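Local coordinates for tail spike protein (Acinetobacter phage vB_AbaP_AS12, PDB 6EU4) that probably recognises and cleaves the capsular polysaccharide of its Acinetobacter host as the trimeric receptor-binding spike of the phage tail, at residues G73-C76 against V81-I84; E485-L490 against N535-F540; Q335-A340 against F388-N393. All blocks are in the same frame, centred on the assembly; numbering follows the deposited sequence.

In the fold
The three contacts are buried and strung along an elongated chain: contact 1 near one end, the centre of contact 3 about 11 Å from that of the chain, contact 2 toward the other end. Centres of contacts 1 and 2 lie about 92 Å apart. No two contacts hold the same elements. Contact 1 joins the loop leading into strand 76-77 to strand 80-82 and the residues after it, through one backbone bond and aliphatic packing. Contact 3, inside the parallel beta-helix, is purely aromatic and has no hydrogen bond across it; no other subunit touches its segments. Contact 2 instead relies on a buried amide, beside a sheet whose strand 535-542 also meets both other subunits. Contact 1 touches the second subunit as well.

Contact 1 (G73-C76 against V81-I84)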
ATOM      1  N   GLY A  73      12.150  48.702 -10.383  1.00 27.84           N
ATOM      2  CA  GLY A  73      10.853  48.436 -10.971  1.00 25.86           C
ATOM      3  C   GLY A  73       9.922  47.608 -10.124  1.00 26.65           C
ATOM      4  O   GLY A  73       8.890  47.147 -10.632  1.00 27.21           O
ATOM      5  N   PHE A  74      10.245  47.403  -8.847  1.00 26.36           N
ATOM      6  CA  PHE A  74       9.472  46.495  -8.011  1.00 25.04           C
ATOM      7  C   PHE A  74       9.496  46.988  -6.561  1.00 25.07           C
ATOM      8  O   PHE A  74       8.675  47.836  -6.197  1.00 25.95           O
ATOM      9  CB  PHE A  74      10.020  45.076  -8.198  1.00 24.50           C
ATOM     10  CG  PHE A  74       9.433  44.047  -7.279  1.00 23.63           C
ATOM     11  CD1 PHE A  74       8.133  44.156  -6.805  1.00 23.33           C
ATOM     12  CD2 PHE A  74      10.195  42.960  -6.888  1.00 24.30           C
ATOM     13  CE1 PHE A  74       7.614  43.208  -5.941  1.00 23.47           C
ATOM     14  CE2 PHE A  74       9.680  42.004  -6.028  1.00 24.01           C
ATOM     15  CZ  PHE A  74       8.384  42.128  -5.554  1.00 24.14           C
ATOM     16  N   LEU A  75      10.431  46.520  -5.724  1.00 25.93           N
ATOM     17  CA  LEU A  75      10.371  46.900  -4.311  1.00 27.71           C
ATOM     18  C   LEU A  75      10.815  48.333  -4.037  1.00 28.10           C
ATOM     19  O   LEU A  75      10.428  48.896  -3.006  1.00 28.50           O
ATOM     20  CB  LEU A  75      11.213  45.949  -3.461  1.00 28.39           C
ATOM     21  CG  LEU A  75      10.673  44.515  -3.371  1.00 30.15           C
ATOM     22  CD1 LEU A  75      11.513  43.717  -2.418  1.00 31.92           C
ATOM     23  CD2 LEU A  75       9.217  44.459  -2.932  1.00 30.73           C
ATOM     24  N   CYS A  76      11.617  48.941  -4.903  1.00 28.01           N
ATOM     25  CA  CYS A  76      12.090  50.299  -4.654  1.00 29.86           C
ATOM     26  C   CYS A  76      12.150  51.036  -5.984  1.00 29.38           C
ATOM     27  O   CYS A  76      12.991  50.725  -6.831  1.00 27.93           O
ATOM     28  CB  CYS A  76      13.452  50.288  -3.961  1.00 30.03           C
ATOM     29  SG  CYS A  76      14.083  51.950  -3.602  1.00 31.61           S
ATOM     30  N   VAL A  81       9.458  52.696  -1.546  1.00 29.22           N
ATOM     31  CA  VAL A  81       9.531  51.285  -1.172  1.00 28.29           C
ATOM     32  C   VAL A  81       8.131  50.705  -1.040  1.00 27.20           C
ATOM     33  O   VAL A  81       7.259  51.281  -0.377  1.00 27.67           O
ATOM     34  CB  VAL A  81      10.331  51.112   0.129  1.00 30.18           C
ATOM     35  CG1 VAL A  81      10.343  49.658   0.569  1.00 32.74           C
ATOM     36  CG2 VAL A  81      11.754  51.600  -0.087  1.00 30.16           C
ATOM     37  N   LEU A  82       7.924  49.541  -1.651  1.00 24.71           N
ATOM     38  CA  LEU A  82       6.617  48.902  -1.634  1.00 25.96           C
ATOM     39  C   LEU A  82       6.286  48.357  -0.250  1.00 26.57           C
ATOM     40  O   LEU A  82       7.087  47.648   0.360  1.00 27.05           O
ATOM     41  CB  LEU A  82       6.581  47.771  -2.656  1.00 25.82           C
ATOM     42  CG  LEU A  82       5.236  47.049  -2.791  1.00 26.36           C
ATOM     43  CD1 LEU A  82       4.127  48.021  -3.214  1.00 27.92           C
ATOM     44  CD2 LEU A  82       5.368  45.910  -3.790  1.00 24.83           C
ATOM     45  N   GLN A  83       5.093  48.672   0.233  1.00 27.18           N
ATOM     46  CA  GLN A  83       4.612  48.159   1.512  1.00 27.28           C
ATOM     47  C   GLN A  83       3.945  46.815   1.251  1.00 29.75           C
ATOM     48  O   GLN A  83       2.877  46.757   0.642  1.00 33.00           O
ATOM     49  CB  GLN A  83       3.641  49.144   2.156  1.00 28.37           C
ATOM     50  CG  GLN A  83       4.290  50.419   2.601  1.00 33.09           C
ATOM     51  CD  GLN A  83       5.231  50.175   3.747  1.00 39.60           C
ATOM     52  OE1 GLN A  83       6.422  49.922   3.542  1.00 39.83           O
ATOM     53  NE2 GLN A  83       4.696  50.224   4.976  1.00 44.47           N
ATOM     54  N   ILE A  84       4.578  45.737   1.692  1.00 29.29           N
ATOM     55  CA  ILE A  84       4.092  44.385   1.429  1.00 30.03           C
ATOM     56  C   ILE A  84       3.297  43.912   2.633  1.00 30.31           C
ATOM     57  O   ILE A  84       3.749  44.039   3.776  1.00 32.26           O
ATOM     58  CB  ILE A  84       5.255  43.428   1.135  1.00 30.89           C
ATOM     59  CG1 ILE A  84       6.065  43.942  -0.056  1.00 33.73           C
ATOM     60  CG2 ILE A  84       4.736  42.009   0.883  1.00 29.74           C
ATOM     61  CD1 ILE A  84       7.337  43.178  -0.264  1.00 35.61           C
TER
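C76 and V81 form an antiparallel, non-hydrogen-bonded pair, their CA atoms 4.4 Å apart, where the chain turns back between strands 76-77 and 80-82. One residue on, L82 N donates to L75 O over 2.9 Å; the N-H...O angle of 159° makes this a fairly straight bond. The same oxygen takes a CA-H...O contact from V81 CA at 3.1 Å. Beyond this pair the two backbones part and side chains take over. L75 reaches across with CD2, which meets CD1 of I84 at 3.5 Å, the two side chains crossing at about a right angle. L82 CD2 bridges L75 CD2 at 4.2 Å and F74 CE1 at 4.1 Å. With F74 CG opposite the backbone N (chi1 173°), the ring lies beside L75, whose CD2 sits 3.6 Å above one face of the F74 ring, offset toward the rim. On the side of the sheet shared by C76 and V81, C76 SG meets V81 CG2 at 4.2 Å. A52 of the second subunit packs on both L75 and V81. The chemistry is thus one satisfied backbone carbonyl bordered by apolar groups, with dispersion rather than charge joining the residues beyond the hairpin's last bridge.

Contact 2 (E485-L490 against N535-F540)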
ATOM      1  N   GLU A 485      -5.222 -39.287 -22.440  1.00 28.13           N
ATOM      2  CA  GLU A 485      -3.804 -38.979 -22.508  1.00 28.69           C
ATOM      3  C   GLU A 485      -3.004 -40.137 -21.944  1.00 25.60           C
ATOM      4  O   GLU A 485      -3.509 -40.974 -21.185  1.00 24.34           O
ATOM      5  CB  GLU A 485      -3.462 -37.664 -21.784  1.00 32.26           C
ATOM      6  CG  GLU A 485      -4.087 -37.468 -20.435  1.00 33.77           C
ATOM      7  CD  GLU A 485      -3.953 -36.020 -19.919  1.00 32.37           C
ATOM      8  OE1 GLU A 485      -2.822 -35.486 -19.862  1.00 29.67           O
ATOM      9  OE2 GLU A 485      -4.988 -35.423 -19.558  1.00 30.68           O
ATOM     10  N   SER A 486      -1.741 -40.180 -22.344  1.00 22.52           N
ATOM     11  CA  SER A 486      -0.860 -41.267 -21.963  1.00 22.52           C
ATOM     12  C   SER A 486      -0.100 -40.920 -20.690  1.00 21.11           C
ATOM     13  O   SER A 486       0.536 -39.868 -20.602  1.00 21.97           O
ATOM     14  CB  SER A 486       0.135 -41.580 -23.078  1.00 25.95           C
ATOM     15  OG  SER A 486       1.147 -42.439 -22.591  1.00 24.94           O
ATOM     16  N   ILE A 487      -0.137 -41.831 -19.715  1.00 20.67           N
ATOM     17  CA  ILE A 487       0.662 -41.646 -18.508  1.00 18.59           C
ATOM     18  C   ILE A 487       2.120 -42.004 -18.733  1.00 18.30           C
ATOM     19  O   ILE A 487       2.946 -41.789 -17.843  1.00 20.62           O
ATOM     20  CB  ILE A 487       0.080 -42.467 -17.339  1.00 19.33           C
ATOM     21  CG1 ILE A 487       0.035 -43.956 -17.678  1.00 20.14           C
ATOM     22  CG2 ILE A 487      -1.292 -41.957 -16.972  1.00 20.88           C
ATOM     23  CD1 ILE A 487      -0.175 -44.843 -16.421  1.00 21.22           C
ATOM     24  N   THR A 488       2.468 -42.513 -19.912  1.00 20.57           N
ATOM     25  CA  THR A 488       3.860 -42.706 -20.278  1.00 20.71           C
ATOM     26  C   THR A 488       4.536 -41.404 -20.679  1.00 21.56           C
ATOM     27  O   THR A 488       5.760 -41.288 -20.542  1.00 22.19           O
ATOM     28  CB  THR A 488       3.923 -43.731 -21.404  1.00 25.19           C
ATOM     29  OG1 THR A 488       3.383 -44.961 -20.913  1.00 23.82           O
ATOM     30  CG2 THR A 488       5.353 -43.956 -21.900  1.00 26.18           C
ATOM     31  N   ASN A 489       3.770 -40.411 -21.120  1.00 21.05           N
ATOM     32  CA  ASN A 489       4.320 -39.172 -21.662  1.00 22.59           C
ATOM     33  C   ASN A 489       4.034 -37.972 -20.763  1.00 22.31           C
ATOM     34  O   ASN A 489       3.765 -36.869 -21.249  1.00 21.95           O
ATOM     35  CB  ASN A 489       3.784 -38.927 -23.073  1.00 26.05           C
ATOM     36  CG  ASN A 489       4.057 -40.088 -24.008  1.00 31.53           C
ATOM     37  OD1 ASN A 489       5.048 -40.801 -23.856  1.00 30.98           O
ATOM     38  ND2 ASN A 489       3.173 -40.282 -24.995  1.00 35.74           N
ATOM     39  N   LEU A 490       4.118 -38.165 -19.442  1.00 19.32           N
ATOM     40  CA  LEU A 490       3.953 -37.094 -18.463  1.00 18.27           C
ATOM     41  C   LEU A 490       5.259 -36.765 -17.749  1.00 18.98           C
ATOM     42  O   LEU A 490       5.242 -36.135 -16.682  1.00 18.57           O
ATOM     43  CB  LEU A 490       2.878 -37.467 -17.434  1.00 18.60           C
ATOM     44  CG  LEU A 490       1.485 -37.753 -17.984  1.00 20.93           C
ATOM     45  CD1 LEU A 490       0.537 -38.211 -16.866  1.00 22.72           C
ATOM     46  CD2 LEU A 490       0.916 -36.517 -18.672  1.00 23.05           C
ATOM     47  N   ASN A 535      12.051 -41.422 -13.273  1.00 14.48           N
ATOM     48  CA  ASN A 535      10.644 -41.545 -12.913  1.00 14.46           C
ATOM     49  C   ASN A 535      10.337 -42.915 -12.334  1.00 14.48           C
ATOM     50  O   ASN A 535      11.046 -43.901 -12.561  1.00 13.45           O
ATOM     51  CB  ASN A 535       9.720 -41.303 -14.114  1.00 15.97           C
ATOM     52  CG  ASN A 535       9.777 -39.873 -14.614  1.00 15.99           C
ATOM     53  OD1 ASN A 535      10.539 -39.553 -15.525  1.00 15.88           O
ATOM     54  ND2 ASN A 535       8.983 -39.010 -14.014  1.00 13.61           N
ATOM     55  N   ALA A 536       9.244 -42.952 -11.585  1.00 13.54           N
ATOM     56  CA  ALA A 536       8.626 -44.194 -11.139  1.00 13.42           C
ATOM     57  C   ALA A 536       7.128 -43.963 -11.067  1.00 14.01           C
ATOM     58  O   ALA A 536       6.674 -42.831 -10.876  1.00 13.35           O
ATOM     59  CB  ALA A 536       9.168 -44.623  -9.776  1.00 13.74           C
ATOM     60  N   GLN A 537       6.358 -45.038 -11.208  1.00 14.03           N
ATOM     61  CA  GLN A 537       4.916 -44.945 -11.074  1.00 14.46           C
ATOM     62  C   GLN A 537       4.394 -46.149 -10.308  1.00 15.62           C
ATOM     63  O   GLN A 537       4.872 -47.273 -10.490  1.00 16.79           O
ATOM     64  CB  GLN A 537       4.210 -44.848 -12.434  1.00 15.46           C
ATOM     65  CG  GLN A 537       4.508 -43.563 -13.210  1.00 16.31           C
ATOM     66  CD  GLN A 537       3.809 -43.527 -14.566  1.00 17.55           C
ATOM     67  OE1 GLN A 537       3.582 -44.556 -15.184  1.00 17.46           O
ATOM     68  NE2 GLN A 537       3.431 -42.331 -15.008  1.00 16.43           N
ATOM     69  N   LEU A 538       3.445 -45.876  -9.415  1.00 14.49           N
ATOM     70  CA  LEU A 538       2.628 -46.872  -8.737  1.00 13.93           C
ATOM     71  C   LEU A 538       1.201 -46.716  -9.252  1.00 15.58           C
ATOM     72  O   LEU A 538       0.605 -45.642  -9.101  1.00 14.70           O
ATOM     73  CB  LEU A 538       2.671 -46.660  -7.224  1.00 14.01           C
ATOM     74  CG  LEU A 538       1.639 -47.400  -6.367  1.00 17.53           C
ATOM     75  CD1 LEU A 538       1.686 -48.900  -6.569  1.00 16.89           C
ATOM     76  CD2 LEU A 538       1.841 -47.033  -4.894  1.00 16.81           C
ATOM     77  N   ALA A 539       0.672 -47.762  -9.877  1.00 15.09           N
ATOM     78  CA  ALA A 539      -0.667 -47.730 -10.460  1.00 16.45           C
ATOM     79  C   ALA A 539      -1.597 -48.675  -9.715  1.00 17.17           C
ATOM     80  O   ALA A 539      -1.256 -49.845  -9.485  1.00 17.86           O
ATOM     81  CB  ALA A 539      -0.636 -48.101 -11.942  1.00 18.61           C
ATOM     82  N   PHE A 540      -2.774 -48.146  -9.336  1.00 16.28           N
ATOM     83  CA  PHE A 540      -3.866 -48.912  -8.753  1.00 16.47           C
ATOM     84  C   PHE A 540      -4.931 -49.107  -9.827  1.00 19.37           C
ATOM     85  O   PHE A 540      -5.628 -48.155 -10.192  1.00 18.68           O
ATOM     86  CB  PHE A 540      -4.468 -48.184  -7.553  1.00 17.62           C
ATOM     87  CG  PHE A 540      -3.521 -48.010  -6.401  1.00 16.73           C
ATOM     88  CD1 PHE A 540      -3.414 -48.998  -5.434  1.00 17.94           C
ATOM     89  CD2 PHE A 540      -2.763 -46.860  -6.261  1.00 18.64           C
ATOM     90  CE1 PHE A 540      -2.554 -48.854  -4.361  1.00 18.16           C
ATOM     91  CE2 PHE A 540      -1.898 -46.713  -5.173  1.00 16.70           C
ATOM     92  CZ  PHE A 540      -1.802 -47.706  -4.227  1.00 17.16           C
TER
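Q537 NE2 is gripped by two oxygens: it donates to I487 O at 2.9 Å across the contact and is also hydrogen-bonded to OE1 of Q524 on strand 520-526. The bond to I487 bends moderately, with an N-H...O angle of 150°, and the donor lies 30° out of the carbonyl plane. I487 O lies closer to the amide plane of Q537, though tilted from it. An extended side chain carries the amide away from strand 535-542 and spans a CA-CA separation of 9.2 Å between I487 and Q537. The loop between strands 474-481 and 496-501 thereby packs on strand 535-542 of the C-terminal, largely antiparallel sheet, whose L538 and F540 meet the third subunit. At the other branch of the amide, OE1 accepts from NH2 of R552, a nitrogen that also bonds T488 OG1. Q537 OE1 itself lies 4.0 Å from I487 CD1. With both ends engaged, the amide's flip state is well defined. I487 crosses the glutamine obliquely, and its CG1 stands between the backbone N and carbonyl carbon (chi1 59°), which brings CD1 over to OE1. Flanking I487, S486 OG accepts from T488 N at 3.0 Å, an ST turn. Bonding here satisfies a buried amide at both ends, and the neighbouring guanidinium would probably polarise its C=O, making NE2 a somewhat stronger donor.

Contact 3 (Q335-A340 against F388-N393); sequences QNFLYA and FGFAYN
F337 can be followed outward from CB, which leaves the backbone toward the strand carrying F388 and F390. With CG anti to the backbone N (chi1 175°), the ring continues that way. CD1, on one flank, approaches CE1 of F390 at 4.2 Å; on the other flank CE2 comes within 4.1 Å of CE2 of F388, and CZ, at the tip, closes on the same carbon at 3.9 Å. Both partners turn their edges to the face of F337. The F388 ring stands at 86° to it with centroids 5.7 Å apart, and CZ lies in the F388 plane at that ring's edge. F390 repeats the offset edge-to-face geometry at 81°, with centroids 6.0 Å apart. These two also touch each other: F388 CB sits 3.5 Å above one face of F390. Between them G389 is the centre of an inverse gamma turn, and the strand ends at F390, just past the turn. Further rings extend the group, F315 and F350 each edge-to-face with F337 and F373 also meeting it. No hydrogen bond crosses between the segments, whose nearest CA atoms, of F337 and F390, are 9.4 Å apart. Side chains that meet across the interior from strands on different faces of successive coils, F337 at a corner of its coil, are consistent with the interior of the parallel beta-helix, right-handed in related phage tailspikes.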
ATOM      1  N   GLN A 335       5.329  -0.984 -26.721  1.00 10.79           N
ATOM      2  CA  GLN A 335       5.963  -2.292 -26.822  1.00 11.57           C
ATOM      3  C   GLN A 335       5.972  -3.010 -25.480  1.00 13.18           C
ATOM      4  O   GLN A 335       5.797  -4.230 -25.426  1.00 12.84           O
ATOM      5  CB  GLN A 335       7.381  -2.155 -27.358  1.00 15.48           C
ATOM      6  CG  GLN A 335       8.034  -3.500 -27.645  1.00 14.73           C
ATOM      7  CD  GLN A 335       9.459  -3.326 -28.137  1.00 17.01           C
ATOM      8  OE1 GLN A 335       9.710  -2.537 -29.045  1.00 17.38           O
ATOM      9  NE2 GLN A 335      10.396  -4.025 -27.512  1.00 17.19           N
ATOM     10  N   ASN A 336       6.200  -2.281 -24.392  1.00 10.63           N
ATOM     11  CA  ASN A 336       6.114  -2.839 -23.049  1.00  9.30           C
ATOM     12  C   ASN A 336       5.131  -2.028 -22.222  1.00 11.87           C
ATOM     13  O   ASN A 336       5.015  -0.812 -22.392  1.00 11.30           O
ATOM     14  CB  ASN A 336       7.452  -2.802 -22.276  1.00 11.62           C
ATOM     15  CG  ASN A 336       8.638  -3.437 -23.013  1.00 14.28           C
ATOM     16  OD1 ASN A 336       9.732  -2.873 -22.981  1.00 16.09           O
ATOM     17  ND2 ASN A 336       8.459  -4.607 -23.614  1.00 12.64           N
ATOM     18  N   PHE A 337       4.460  -2.707 -21.293  1.00 10.71           N
ATOM     19  CA  PHE A 337       3.740  -2.010 -20.237  1.00 10.14           C
ATOM     20  C   PHE A 337       4.734  -1.520 -19.195  1.00 10.35           C
ATOM     21  O   PHE A 337       4.796  -0.325 -18.903  1.00 11.37           O
ATOM     22  CB  PHE A 337       2.685  -2.939 -19.631  1.00 10.56           C
ATOM     23  CG  PHE A 337       1.935  -2.376 -18.449  1.00 10.29           C
ATOM     24  CD1 PHE A 337       0.745  -1.682 -18.628  1.00 11.65           C
ATOM     25  CD2 PHE A 337       2.378  -2.625 -17.160  1.00 12.11           C
ATOM     26  CE1 PHE A 337       0.038  -1.204 -17.545  1.00 12.15           C
ATOM     27  CE2 PHE A 337       1.700  -2.147 -16.066  1.00 10.65           C
ATOM     28  CZ  PHE A 337       0.510  -1.443 -16.250  1.00 11.05           C
ATOM     29  N   LEU A 338       5.563  -2.430 -18.687  1.00 10.94           N
ATOM     30  CA  LEU A 338       6.616  -2.124 -17.738  1.00  9.89           C
ATOM     31  C   LEU A 338       7.904  -2.711 -18.280  1.00 11.35           C
ATOM     32  O   LEU A 338       7.973  -3.913 -18.568  1.00 12.99           O
ATOM     33  CB  LEU A 338       6.322  -2.706 -16.364  1.00  9.09           C
ATOM     34  CG  LEU A 338       7.501  -2.660 -15.368  1.00 11.17           C
ATOM     35  CD1 LEU A 338       7.914  -1.232 -15.062  1.00 13.39           C
ATOM     36  CD2 LEU A 338       7.098  -3.409 -14.093  1.00 13.49           C
ATOM     37  N   TYR A 339       8.901  -1.858 -18.445  1.00 10.81           N
ATOM     38  CA  TYR A 339      10.284  -2.280 -18.591  1.00 10.67           C
ATOM     39  C   TYR A 339      10.969  -2.082 -17.241  1.00 12.87           C
ATOM     40  O   TYR A 339      11.064  -0.953 -16.758  1.00 12.43           O
ATOM     41  CB  TYR A 339      10.996  -1.475 -19.678  1.00 11.96           C
ATOM     42  CG  TYR A 339      12.447  -1.845 -19.796  1.00 12.30           C
ATOM     43  CD1 TYR A 339      12.838  -2.907 -20.587  1.00 14.00           C
ATOM     44  CD2 TYR A 339      13.429  -1.146 -19.096  1.00 13.79           C
ATOM     45  CE1 TYR A 339      14.185  -3.271 -20.698  1.00 15.73           C
ATOM     46  CE2 TYR A 339      14.769  -1.495 -19.203  1.00 14.33           C
ATOM     47  CZ  TYR A 339      15.134  -2.568 -19.994  1.00 16.33           C
ATOM     48  OH  TYR A 339      16.461  -2.940 -20.101  1.00 17.90           O
ATOM     49  N   ALA A 340      11.444  -3.172 -16.640  1.00  9.90           N
ATOM     50  CA  ALA A 340      12.086  -3.142 -15.326  1.00  9.43           C
ATOM     51  C   ALA A 340      13.469  -3.753 -15.462  1.00 11.27           C
ATOM     52  O   ALA A 340      13.602  -4.917 -15.865  1.00 11.75           O
ATOM     53  CB  ALA A 340      11.280  -3.909 -14.278  1.00 11.76           C
ATOM     54  N   PHE A 388      -5.759  -6.253 -15.829  1.00  9.50           N
ATOM     55  CA  PHE A 388      -4.910  -5.756 -16.921  1.00 10.03           C
ATOM     56  C   PHE A 388      -5.566  -6.027 -18.263  1.00 12.21           C
ATOM     57  O   PHE A 388      -5.638  -7.182 -18.711  1.00 12.91           O
ATOM     58  CB  PHE A 388      -3.533  -6.390 -16.849  1.00 12.99           C
ATOM     59  CG  PHE A 388      -2.767  -5.992 -15.623  1.00 12.28           C
ATOM     60  CD1 PHE A 388      -2.888  -6.723 -14.449  1.00 10.81           C
ATOM     61  CD2 PHE A 388      -1.962  -4.859 -15.629  1.00 11.42           C
ATOM     62  CE1 PHE A 388      -2.184  -6.355 -13.318  1.00 11.08           C
ATOM     63  CE2 PHE A 388      -1.281  -4.473 -14.507  1.00 10.62           C
ATOM     64  CZ  PHE A 388      -1.393  -5.211 -13.339  1.00 12.05           C
ATOM     65  N   GLY A 389      -5.998  -4.948 -18.909  1.00 11.04           N
ATOM     66  CA  GLY A 389      -6.768  -5.008 -20.132  1.00 12.90           C
ATOM     67  C   GLY A 389      -5.910  -5.183 -21.371  1.00 12.32           C
ATOM     68  O   GLY A 389      -6.072  -4.439 -22.344  1.00 12.61           O
ATOM     69  N   PHE A 390      -5.008  -6.175 -21.361  1.00 11.03           N
ATOM     70  CA  PHE A 390      -4.232  -6.503 -22.550  1.00 10.75           C
ATOM     71  C   PHE A 390      -5.190  -7.103 -23.578  1.00 13.10           C
ATOM     72  O   PHE A 390      -5.830  -8.125 -23.308  1.00 13.80           O
ATOM     73  CB  PHE A 390      -3.125  -7.496 -22.201  1.00 10.83           C
ATOM     74  CG  PHE A 390      -2.184  -7.013 -21.112  1.00 10.66           C
ATOM     75  CD1 PHE A 390      -1.673  -5.722 -21.129  1.00 13.43           C
ATOM     76  CD2 PHE A 390      -1.815  -7.858 -20.091  1.00 12.82           C
ATOM     77  CE1 PHE A 390      -0.821  -5.284 -20.125  1.00 11.64           C
ATOM     78  CE2 PHE A 390      -0.973  -7.446 -19.092  1.00 11.95           C
ATOM     79  CZ  PHE A 390      -0.478  -6.160 -19.086  1.00 11.75           C
ATOM     80  N   ALA A 391      -5.316  -6.463 -24.743  1.00 10.28           N
ATOM     81  CA  ALA A 391      -6.428  -6.780 -25.637  1.00 11.53           C
ATOM     82  C   ALA A 391      -6.277  -8.136 -26.303  1.00 11.50           C
ATOM     83  O   ALA A 391      -7.295  -8.755 -26.650  1.00 12.17           O
ATOM     84  CB  ALA A 391      -6.574  -5.695 -26.711  1.00 12.80           C
ATOM     85  N   TYR A 392      -5.043  -8.594 -26.539  1.00 11.07           N
ATOM     86  CA  TYR A 392      -4.804  -9.656 -27.512  1.00 10.33           C
ATOM     87  C   TYR A 392      -4.049 -10.860 -26.955  1.00 12.62           C
ATOM     88  O   TYR A 392      -3.011 -10.729 -26.295  1.00 12.12           O
ATOM     89  CB  TYR A 392      -4.015  -9.129 -28.716  1.00 10.68           C
ATOM     90  CG  TYR A 392      -4.631  -7.902 -29.352  1.00 10.96           C
ATOM     91  CD1 TYR A 392      -5.975  -7.864 -29.706  1.00 11.99           C
ATOM     92  CD2 TYR A 392      -3.878  -6.762 -29.538  1.00 11.96           C
ATOM     93  CE1 TYR A 392      -6.523  -6.742 -30.258  1.00 13.52           C
ATOM     94  CE2 TYR A 392      -4.419  -5.638 -30.076  1.00 13.18           C
ATOM     95  CZ  TYR A 392      -5.737  -5.622 -30.429  1.00 13.35           C
ATOM     96  OH  TYR A 392      -6.254  -4.482 -30.985  1.00 14.72           O
ATOM     97  N   ASN A 393      -4.533 -12.040 -27.325  1.00 12.01           N
ATOM     98  CA  ASN A 393      -3.739 -13.259 -27.304  1.00 11.32           C
ATOM     99  C   ASN A 393      -3.778 -13.847 -28.710  1.00 11.41           C
ATOM    100  O   ASN A 393      -4.288 -13.215 -29.649  1.00 11.33           O
ATOM    101  CB  ASN A 393      -4.207 -14.225 -26.200  1.00 12.62           C
ATOM    102  CG  ASN A 393      -5.571 -14.826 -26.460  1.00 14.12           C
ATOM    103  OD1 ASN A 393      -6.069 -14.836 -27.596  1.00 14.83           O
ATOM    104  ND2 ASN A 393      -6.173 -15.378 -25.400  1.00 14.80           N
TER